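Local coordinates for protein peptidase M28 (Shewanella amazonensis SB2B, PDB 3IIB) that probably acts as a zinc-dependent exopeptidase of the M28 family, cleaving dipeptides or peptide ends at a two-metal centre and working as a homodimer, at residues F60-P71 with E232-K243; N368-D376 with V385-D393. All coordinates share one frame; numbering follows the deposited sequence.

Overall arrangement
From the N terminus the chain runs through helix 42-57 into strand 62-84, whose first half meets the last half of strand 220-242 in interaction 1. That pairing closes a loop of 160 residues and lays 60-71 beside the last part of strand 220-242, within the large mixed sheet. Interaction 2 comes later and closes a much shorter loop of eight residues. It sets the loop after strand 365-366 on strand 387-392, which pairs with strands 337-343 and 324-329. The two contacts follow one another in series, neither enclosing nor crossing the other; the centres of interactions 1 and 2 lie about 22 Å apart, and the nearest atoms of interactions 1 and 2 about 7 Å apart.

Interaction 1: residues F60-P71 with E232-K243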
loop_
_atom_site.group_PDB
_atom_site.type_symbol
_atom_site.label_atom_id
_atom_site.label_comp_id
_atom_site.label_asym_id
_atom_site.label_seq_id
_atom_site.Cartn_x
_atom_site.Cartn_y
_atom_site.Cartn_z
ATOM N N PHE A 60 -13.890 -34.958 6.193
ATOM C CA PHE A 60 -13.057 -35.781 5.311
ATOM C C PHE A 60 -12.881 -37.168 5.885
ATOM O O PHE A 60 -12.953 -37.383 7.087
ATOM C CB PHE A 60 -11.712 -35.126 4.981
ATOM C CG PHE A 60 -11.846 -33.959 4.012
ATOM C CD1 PHE A 60 -12.104 -34.199 2.682
ATOM C CD2 PHE A 60 -11.815 -32.670 4.444
ATOM C CE1 PHE A 60 -12.272 -33.144 1.809
ATOM C CE2 PHE A 60 -11.990 -31.594 3.567
ATOM C CZ PHE A 60 -12.204 -31.820 2.278
ATOM N N ASP A 61 -12.666 -38.125 5.000
ATOM C CA ASP A 61 -12.588 -39.526 5.411
ATOM C C ASP A 61 -11.338 -39.850 6.220
ATOM O O ASP A 61 -11.408 -40.623 7.190
ATOM C CB ASP A 61 -12.698 -40.424 4.207
ATOM C CG ASP A 61 -14.053 -40.317 3.524
ATOM O OD1 ASP A 61 -15.026 -40.607 4.210
ATOM O OD2 ASP A 61 -14.157 -39.939 2.336
ATOM N N ARG A 62 -10.219 -39.245 5.863
ATOM C CA ARG A 62 -9.006 -39.278 6.699
ATOM C C ARG A 62 -8.441 -37.883 6.773
ATOM O O ARG A 62 -8.527 -37.093 5.821
ATOM C CB ARG A 62 -7.945 -40.208 6.085
ATOM C CG ARG A 62 -8.372 -41.668 6.035
ATOM C CD ARG A 62 -7.268 -42.576 5.419
ATOM N NE ARG A 62 -6.011 -42.522 6.174
ATOM C CZ ARG A 62 -4.790 -42.658 5.641
ATOM N NH1 ARG A 62 -4.614 -42.810 4.317
ATOM N NH2 ARG A 62 -3.719 -42.598 6.439
ATOM N N VAL A 63 -7.891 -37.573 7.934
ATOM C CA VAL A 63 -7.214 -36.312 8.177
ATOM C C VAL A 63 -6.030 -36.642 9.050
ATOM O O VAL A 63 -6.188 -37.229 10.133
ATOM C CB VAL A 63 -8.138 -35.234 8.896
ATOM C CG1 VAL A 63 -7.341 -33.953 9.227
ATOM C CG2 VAL A 63 -9.397 -34.898 8.074
ATOM N N TYR A 64 -4.841 -36.282 8.588
ATOM C CA TYR A 64 -3.614 -36.641 9.316
ATOM C C TYR A 64 -2.491 -35.721 8.915
ATOM O O TYR A 64 -2.630 -34.905 8.001
ATOM C CB TYR A 64 -3.253 -38.100 9.081
ATOM C CG TYR A 64 -3.090 -38.521 7.651
ATOM C CD1 TYR A 64 -4.194 -38.818 6.860
ATOM C CD2 TYR A 64 -1.832 -38.663 7.089
ATOM C CE1 TYR A 64 -4.024 -39.243 5.525
ATOM C CE2 TYR A 64 -1.664 -39.061 5.782
ATOM C CZ TYR A 64 -2.756 -39.356 5.002
ATOM O OH TYR A 64 -2.566 -39.784 3.699
ATOM N N LYS A 65 -1.374 -35.858 9.601
ATOM C CA LYS A 65 -0.227 -35.029 9.280
ATOM C C LYS A 65 1.059 -35.799 9.284
ATOM O O LYS A 65 1.182 -36.826 9.967
ATOM C CB LYS A 65 -0.150 -33.835 10.219
ATOM C CG LYS A 65 0.083 -34.163 11.677
ATOM C CD LYS A 65 -0.068 -32.906 12.487
ATOM C CE LYS A 65 0.652 -32.971 13.769
ATOM N NZ LYS A 65 -0.028 -33.838 14.754
ATOM N N GLU A 66 2.051 -35.241 8.583
ATOM C CA GLU A 66 3.334 -35.894 8.382
ATOM C C GLU A 66 4.460 -34.900 8.633
ATOM O O GLU A 66 4.405 -33.791 8.140
ATOM C CB GLU A 66 3.410 -36.441 6.966
ATOM C CG GLU A 66 2.367 -37.568 6.749
ATOM C CD GLU A 66 2.387 -38.186 5.356
ATOM O OE1 GLU A 66 2.926 -37.571 4.414
ATOM O OE2 GLU A 66 1.819 -39.291 5.202
ATOM N N PRO A 67 5.477 -35.312 9.380
ATOM C CA PRO A 67 6.467 -34.314 9.796
ATOM C C PRO A 67 7.448 -33.862 8.706
ATOM O O PRO A 67 7.817 -34.620 7.780
ATOM C CB PRO A 67 7.209 -35.019 10.916
ATOM C CG PRO A 67 7.177 -36.458 10.524
ATOM C CD PRO A 67 5.801 -36.652 9.919
ATOM N N VAL A 68 7.845 -32.608 8.831
ATOM C CA VAL A 68 8.755 -31.946 7.922
ATOM C C VAL A 68 9.747 -31.179 8.781
ATOM O O VAL A 68 9.349 -30.367 9.605
ATOM C CB VAL A 68 8.020 -30.986 6.978
ATOM C CG1 VAL A 68 9.008 -30.169 6.109
ATOM C CG2 VAL A 68 7.002 -31.759 6.139
ATOM N N THR A 69 11.032 -31.394 8.549
ATOM C CA THR A 69 12.063 -30.622 9.259
ATOM C C THR A 69 12.133 -29.208 8.684
ATOM O O THR A 69 12.202 -29.022 7.446
ATOM C CB THR A 69 13.446 -31.293 9.133
ATOM O OG1 THR A 69 13.356 -32.653 9.606
ATOM C CG2 THR A 69 14.556 -30.492 9.916
ATOM N N VAL A 70 12.104 -28.210 9.547
ATOM C CA VAL A 70 12.157 -26.814 9.101
ATOM C C VAL A 70 13.157 -25.980 9.930
ATOM O O VAL A 70 13.276 -26.168 11.158
ATOM C CB VAL A 70 10.785 -26.110 9.181
ATOM C CG1 VAL A 70 9.735 -26.855 8.294
ATOM C CG2 VAL A 70 10.340 -25.957 10.630
ATOM N N PRO A 71 13.851 -25.042 9.267
ATOM C CA PRO A 71 14.696 -24.099 9.968
ATOM C C PRO A 71 13.872 -23.032 10.672
ATOM O O PRO A 71 12.690 -22.841 10.397
ATOM C CB PRO A 71 15.552 -23.477 8.864
ATOM C CG PRO A 71 14.714 -23.576 7.652
ATOM C CD PRO A 71 13.848 -24.796 7.806
ATOM N N GLU A 232 16.777 -26.229 14.052
ATOM C CA GLU A 232 15.654 -26.749 13.301
ATOM C C GLU A 232 14.679 -27.420 14.231
ATOM O O GLU A 232 15.029 -27.912 15.299
ATOM C CB GLU A 232 16.105 -27.742 12.223
ATOM C CG GLU A 232 16.943 -27.092 11.143
ATOM C CD GLU A 232 17.575 -28.102 10.170
ATOM O OE1 GLU A 232 17.840 -29.269 10.524
ATOM O OE2 GLU A 232 17.806 -27.713 9.033
ATOM N N THR A 233 13.454 -27.502 13.737
ATOM C CA THR A 233 12.333 -28.076 14.454
ATOM C C THR A 233 11.455 -28.826 13.417
ATOM O O THR A 233 11.885 -29.060 12.255
ATOM C CB THR A 233 11.552 -26.941 15.232
ATOM O OG1 THR A 233 10.545 -27.518 16.104
ATOM C CG2 THR A 233 10.912 -25.932 14.294
ATOM N N THR A 234 10.253 -29.179 13.844
ATOM C CA THR A 234 9.300 -29.964 13.046
ATOM C C THR A 234 8.072 -29.119 12.706
ATOM O O THR A 234 7.483 -28.499 13.587
ATOM C CB THR A 234 8.833 -31.188 13.849
ATOM O OG1 THR A 234 9.991 -31.955 14.243
ATOM C CG2 THR A 234 7.870 -32.043 13.040
ATOM N N SER A 235 7.707 -29.117 11.424
ATOM C CA SER A 235 6.400 -28.659 10.972
ATOM C C SER A 235 5.757 -29.921 10.367
ATOM O O SER A 235 6.270 -31.036 10.523
ATOM C CB SER A 235 6.538 -27.521 9.944
ATOM O OG SER A 235 5.264 -26.960 9.601
ATOM N N TYR A 236 4.633 -29.756 9.696
ATOM C CA TYR A 236 3.875 -30.872 9.180
ATOM C C TYR A 236 3.167 -30.541 7.875
ATOM O O TYR A 236 2.593 -29.444 7.742
ATOM C CB TYR A 236 2.796 -31.304 10.172
ATOM C CG TYR A 236 3.376 -31.788 11.475
ATOM C CD1 TYR A 236 3.667 -30.896 12.495
ATOM C CD2 TYR A 236 3.666 -33.124 11.665
ATOM C CE1 TYR A 236 4.246 -31.349 13.676
ATOM C CE2 TYR A 236 4.228 -33.571 12.824
ATOM C CZ TYR A 236 4.524 -32.675 13.816
ATOM O OH TYR A 236 5.067 -33.110 14.984
ATOM N N ASN A 237 3.235 -31.496 6.949
ATOM C CA ASN A 237 2.290 -31.581 5.823
ATOM C C ASN A 237 0.974 -32.067 6.405
ATOM O O ASN A 237 0.947 -33.054 7.158
ATOM C CB ASN A 237 2.809 -32.563 4.768
ATOM C CG ASN A 237 4.055 -32.064 4.036
ATOM O OD1 ASN A 237 4.258 -30.859 3.863
ATOM N ND2 ASN A 237 4.868 -33.008 3.558
ATOM N N VAL A 238 -0.119 -31.372 6.092
ATOM C CA VAL A 238 -1.426 -31.713 6.613
ATOM C C VAL A 238 -2.241 -32.271 5.472
ATOM O O VAL A 238 -2.306 -31.650 4.376
ATOM C CB VAL A 238 -2.114 -30.480 7.238
ATOM C CG1 VAL A 238 -3.589 -30.766 7.641
ATOM C CG2 VAL A 238 -1.305 -29.951 8.420
ATOM N N ILE A 239 -2.839 -33.445 5.702
ATOM C CA ILE A 239 -3.413 -34.212 4.612
ATOM C C ILE A 239 -4.861 -34.573 4.947
ATOM O O ILE A 239 -5.185 -34.981 6.099
ATOM C CB ILE A 239 -2.581 -35.452 4.322
ATOM C CG1 ILE A 239 -1.153 -35.044 3.845
ATOM C CG2 ILE A 239 -3.332 -36.361 3.290
ATOM C CD1 ILE A 239 -0.136 -36.186 3.788
ATOM N N ALA A 240 -5.710 -34.430 3.941
ATOM C CA ALA A 240 -7.088 -34.957 4.006
ATOM C C ALA A 240 -7.423 -35.728 2.771
ATOM O O ALA A 240 -6.922 -35.450 1.657
ATOM C CB ALA A 240 -8.099 -33.844 4.171
ATOM N N GLU A 241 -8.317 -36.697 2.944
ATOM C CA GLU A 241 -8.718 -37.544 1.842
ATOM C C GLU A 241 -10.224 -37.689 1.731
ATOM O O GLU A 241 -10.941 -37.753 2.727
ATOM C CB GLU A 241 -8.061 -38.942 1.968
ATOM C CG GLU A 241 -6.557 -38.922 1.830
ATOM C CD GLU A 241 -5.859 -40.236 2.102
ATOM O OE1 GLU A 241 -6.534 -41.261 2.367
ATOM O OE2 GLU A 241 -4.614 -40.238 2.015
ATOM N N VAL A 242 -10.671 -37.657 0.476
ATOM C CA VAL A 242 -11.951 -38.168 0.049
ATOM C C VAL A 242 -11.724 -39.607 -0.406
ATOM O O VAL A 242 -11.025 -39.866 -1.370
ATOM C CB VAL A 242 -12.521 -37.347 -1.123
ATOM C CG1 VAL A 242 -13.882 -37.946 -1.570
ATOM C CG2 VAL A 242 -12.657 -35.846 -0.739
ATOM N N LYS A 243 -12.310 -40.567 0.293
ATOM C CA LYS A 243 -12.048 -41.963 0.047
ATOM C C LYS A 243 -12.533 -42.366 -1.361
ATOM O O LYS A 243 -13.618 -41.965 -1.785
ATOM C CB LYS A 243 -12.745 -42.825 1.135
ATOM C CG LYS A 243 -12.465 -44.297 1.043
ATOM C CD LYS A 243 -12.803 -45.093 2.326
ATOM C CE LYS A 243 -14.270 -45.277 2.547
ATOM N NZ LYS A 243 -14.490 -46.282 3.658
HETATM O O HOH W 1 5.092 -35.856 3.998
#
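Strands 62-71 and 232-242 run antiparallel in an unbroken ladder from Arg62-Glu241 to Val70-Thr233, their axes 4.2 Å apart at closest approach. Tyr64 and Ile239 form one of its hydrogen-bonded pairs, Ile239 N reaching Tyr64 O at 2.7 Å. On the same face the Tyr64 ring lies over Ile239, with CB 4.0 Å from the ring centroid, and the guanidinium of Arg62 covers the ring's opposite face. Tyr64 OH donates to Glu241 OE2 at 2.7 Å, coming from above the carboxylate plane, while Arg62 NH1 makes a salt bridge to Glu241 OE1 at 3.1 Å. Arg296 forms a second salt bridge, to OE2, so three residues hold the buried carboxylate. A phenylalanine in place of Tyr64 would probably leave Glu241 OE2 without its hydroxyl donor. At the end of the ladder a classic beta bulge sets both Asp61 and Arg62 against Glu241, and Asp61 OD2 takes a nearly straight bond from Lys243 N, 2.8 Å long. On the other face, Lys65 CG sits between backbone N and carbonyl carbon (chi1 64°), which lays the chain across the Tyr236 ring: CE stands 3.6 Å from the centroid and NZ adds a cation-pi contact. Strand 293-300 flanks 238-242 on its other edge, and a water links Glu66 OE1, also bound by His317, to Asn237 ND2, while Asn237 OD1 accepts from Ala301 N.

Interaction 2: residues N368-D376 with V385-D393; sequences NNKASGGPD and VPVASLRQD
Ser389 has OG anti to its carbonyl carbon (chi1 -73°), which brings the hydroxyl to the Gly373 amide, and a bend at chi2 (-65°) in Arg391 carries its guanidinium over Ser389 CB, which lies against one face, 3.5 Å from the plane. Here the loop after strand 365-366 crosses strand 387-392, which is hydrogen-bonded to strand 337-343 through Val387 and to strand 324-329 through Ala388; the touching parts run roughly at right angles, so there is no strand ladder between them. The direct polar link is weak: Gly373 N donates to Ser389 OG at 3.0 Å, with the angle at hydrogen bent to 131°. Beside it Ala371 CB rests on Ser389 OG and CB, while Val387 CG2 packs against Gly373 N at 3.8 Å. Gly373 has a positive phi, and a side chain there would come tight against that methyl. Waters do much of the remaining joining. Three lie at the edge of the Arg391 guanidinium, in its plane, and lead on to Asn368 OD1, Ser372 N and, in one of two conformers, Ser372 OG; NE of the same arginine is held in a salt bridge by Asp341, on strand 337-343, which fixes the group's rotation. Asn368 OD1 also closes an Asx turn by accepting from Lys370 N. The loop then heads for the metal centre: the side chain of the zinc ligand Asp331 is about 6 Å from Gly374, and Pro375 touches it. Beyond Gly373, one water accepts from Gly374 N at 2.8 Å and donates to Ala388 O at 2.7 Å.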
loop_
_atom_site.group_PDB
_atom_site.type_symbol
_atom_site.label_atom_id
_atom_site.label_comp_id
_atom_site.label_asym_id
_atom_site.label_seq_id
_atom_site.Cartn_x
_atom_site.Cartn_y
_atom_site.Cartn_z
ATOM N N ASN A 368 -0.912 -26.952 -23.188
ATOM C CA ASN A 368 0.199 -27.721 -23.717
ATOM C C ASN A 368 0.492 -28.964 -22.880
ATOM O O ASN A 368 -0.276 -29.306 -21.969
ATOM C CB ASN A 368 1.451 -26.834 -23.895
ATOM C CG ASN A 368 1.997 -26.304 -22.598
ATOM O OD1 ASN A 368 2.163 -27.017 -21.623
ATOM N ND2 ASN A 368 2.287 -25.006 -22.579
ATOM N N ASN A 369 1.575 -29.664 -23.220
ATOM C CA ASN A 369 1.968 -30.905 -22.502
ATOM C C ASN A 369 3.376 -30.804 -21.941
ATOM O O ASN A 369 4.135 -31.772 -21.928
ATOM C CB ASN A 369 1.817 -32.148 -23.391
ATOM C CG ASN A 369 1.730 -33.431 -22.593
ATOM O OD1 ASN A 369 1.469 -33.413 -21.378
ATOM N ND2 ASN A 369 1.991 -34.568 -23.261
ATOM N N LYS A 370 3.705 -29.600 -21.489
ATOM C CA LYS A 370 5.044 -29.268 -20.934
ATOM C C LYS A 370 4.955 -28.619 -19.554
ATOM O O LYS A 370 5.882 -27.929 -19.129
ATOM C CB LYS A 370 5.783 -28.345 -21.915
ATOM N N ALA A 371 3.850 -28.834 -18.843
ATOM C CA ALA A 371 3.672 -28.223 -17.500
ATOM C C ALA A 371 4.725 -28.653 -16.490
ATOM O O ALA A 371 5.088 -29.828 -16.408
ATOM C CB ALA A 371 2.283 -28.540 -16.943
ATOM N N SER A 372 5.166 -27.703 -15.688
ATOM C CA SER A 372 6.065 -27.982 -14.583
ATOM C C SER A 372 5.320 -28.501 -13.356
ATOM O O SER A 372 5.890 -29.220 -12.554
ATOM C CB SER A 372 6.850 -26.724 -14.202
ATOM O OG SER A 372 6.011 -25.713 -13.669
ATOM N N GLY A 373 4.055 -28.123 -13.221
ATOM C CA GLY A 373 3.330 -28.264 -11.988
ATOM C C GLY A 373 3.735 -27.148 -11.037
ATOM O O GLY A 373 4.810 -26.538 -11.151
ATOM N N GLY A 374 2.873 -26.893 -10.073
ATOM C CA GLY A 374 3.160 -25.905 -9.040
ATOM C C GLY A 374 4.335 -26.300 -8.172
ATOM O O GLY A 374 4.840 -27.411 -8.235
ATOM N N PRO A 375 4.789 -25.360 -7.365
ATOM C CA PRO A 375 6.055 -25.529 -6.686
ATOM C C PRO A 375 6.207 -26.831 -5.913
ATOM O O PRO A 375 7.187 -27.553 -6.106
ATOM C CB PRO A 375 6.098 -24.331 -5.733
ATOM C CG PRO A 375 5.190 -23.365 -6.271
ATOM C CD PRO A 375 4.210 -24.029 -7.146
ATOM N N ASP A 376 5.247 -27.142 -5.050
ATOM C CA ASP A 376 5.364 -28.330 -4.203
ATOM C C ASP A 376 5.218 -29.683 -4.914
ATOM O O ASP A 376 5.551 -30.721 -4.330
ATOM C CB ASP A 376 4.345 -28.241 -3.089
ATOM C CG ASP A 376 4.622 -27.076 -2.162
ATOM O OD1 ASP A 376 5.764 -27.018 -1.679
ATOM O OD2 ASP A 376 3.720 -26.216 -1.957
ATOM N N VAL A 385 5.608 -39.013 -12.015
ATOM C CA VAL A 385 4.245 -38.652 -11.623
ATOM C C VAL A 385 3.742 -37.551 -12.547
ATOM O O VAL A 385 4.375 -36.486 -12.669
ATOM C CB VAL A 385 4.182 -38.150 -10.176
ATOM C CG1 VAL A 385 2.718 -37.852 -9.780
ATOM C CG2 VAL A 385 4.815 -39.196 -9.230
ATOM N N PRO A 386 2.624 -37.821 -13.239
ATOM C CA PRO A 386 2.010 -36.775 -14.053
ATOM C C PRO A 386 1.528 -35.599 -13.216
ATOM O O PRO A 386 1.194 -35.743 -12.035
ATOM C CB PRO A 386 0.805 -37.503 -14.717
ATOM C CG PRO A 386 1.142 -38.924 -14.691
ATOM C CD PRO A 386 1.907 -39.100 -13.392
ATOM N N VAL A 387 1.493 -34.419 -13.829
ATOM C CA VAL A 387 0.994 -33.249 -13.181
ATOM C C VAL A 387 0.208 -32.400 -14.172
ATOM O O VAL A 387 0.245 -32.638 -15.368
ATOM C CB VAL A 387 2.130 -32.377 -12.538
ATOM C CG1 VAL A 387 2.855 -33.165 -11.398
ATOM C CG2 VAL A 387 3.096 -31.818 -13.597
ATOM N N ALA A 388 -0.533 -31.435 -13.618
ATOM C CA ALA A 388 -1.143 -30.355 -14.380
ATOM C C ALA A 388 -0.796 -29.020 -13.728
ATOM O O ALA A 388 -0.547 -28.947 -12.506
ATOM C CB ALA A 388 -2.679 -30.541 -14.462
ATOM N N SER A 389 -0.748 -27.975 -14.552
ATOM C CA SER A 389 -0.628 -26.593 -14.088
ATOM C C SER A 389 -1.906 -25.898 -14.525
ATOM O O SER A 389 -2.158 -25.691 -15.730
ATOM C CB SER A 389 0.575 -25.902 -14.704
ATOM O OG SER A 389 1.797 -26.362 -14.139
ATOM N N LEU A 390 -2.705 -25.537 -13.536
ATOM C CA LEU A 390 -3.961 -24.866 -13.754
ATOM C C LEU A 390 -3.620 -23.376 -13.629
ATOM O O LEU A 390 -3.426 -22.830 -12.526
ATOM C CB LEU A 390 -4.995 -25.346 -12.726
ATOM C CG LEU A 390 -5.453 -26.805 -12.940
ATOM C CD1 LEU A 390 -4.544 -27.756 -12.135
ATOM C CD2 LEU A 390 -6.884 -27.025 -12.517
ATOM N N ARG A 391 -3.517 -22.736 -14.783
ATOM C CA ARG A 391 -2.855 -21.432 -14.876
ATOM C C ARG A 391 -3.796 -20.344 -14.378
ATOM O O ARG A 391 -4.837 -20.131 -14.968
ATOM C CB ARG A 391 -2.503 -21.151 -16.319
ATOM C CG ARG A 391 -1.540 -22.168 -16.958
ATOM C CD ARG A 391 -0.170 -22.150 -16.309
ATOM N NE ARG A 391 0.775 -23.035 -17.003
ATOM C CZ ARG A 391 2.011 -23.309 -16.586
ATOM N NH1 ARG A 391 2.483 -22.788 -15.445
ATOM N NH2 ARG A 391 2.783 -24.124 -17.310
ATOM N N GLN A 392 -3.384 -19.625 -13.324
ATOM C CA GLN A 392 -4.142 -18.502 -12.786
ATOM C C GLN A 392 -3.663 -17.194 -13.365
ATOM O O GLN A 392 -2.475 -17.051 -13.621
ATOM C CB GLN A 392 -3.953 -18.416 -11.282
ATOM C CG GLN A 392 -4.550 -19.585 -10.507
ATOM C CD GLN A 392 -4.373 -19.422 -9.046
ATOM O OE1 GLN A 392 -3.326 -19.812 -8.457
ATOM N NE2 GLN A 392 -5.362 -18.811 -8.420
ATOM N N ASP A 393 -4.592 -16.250 -13.509
ATOM C CA ASP A 393 -4.263 -14.862 -13.858
ATOM C C ASP A 393 -3.617 -14.185 -12.647
ATOM O O ASP A 393 -4.279 -13.898 -11.638
ATOM C CB ASP A 393 -5.494 -14.088 -14.318
ATOM C CG ASP A 393 -5.164 -12.671 -14.804
ATOM O OD1 ASP A 393 -4.214 -12.025 -14.320
ATOM O OD2 ASP A 393 -5.878 -12.204 -15.707
HETATM O O HOH W 2 3.334 -25.498 -19.623
HETATM O O HOH W 3 5.452 -24.812 -16.567
HETATM O O HOH W 4 4.989 -23.053 -14.388
HETATM O O HOH W 5 0.111 -27.488 -10.367
#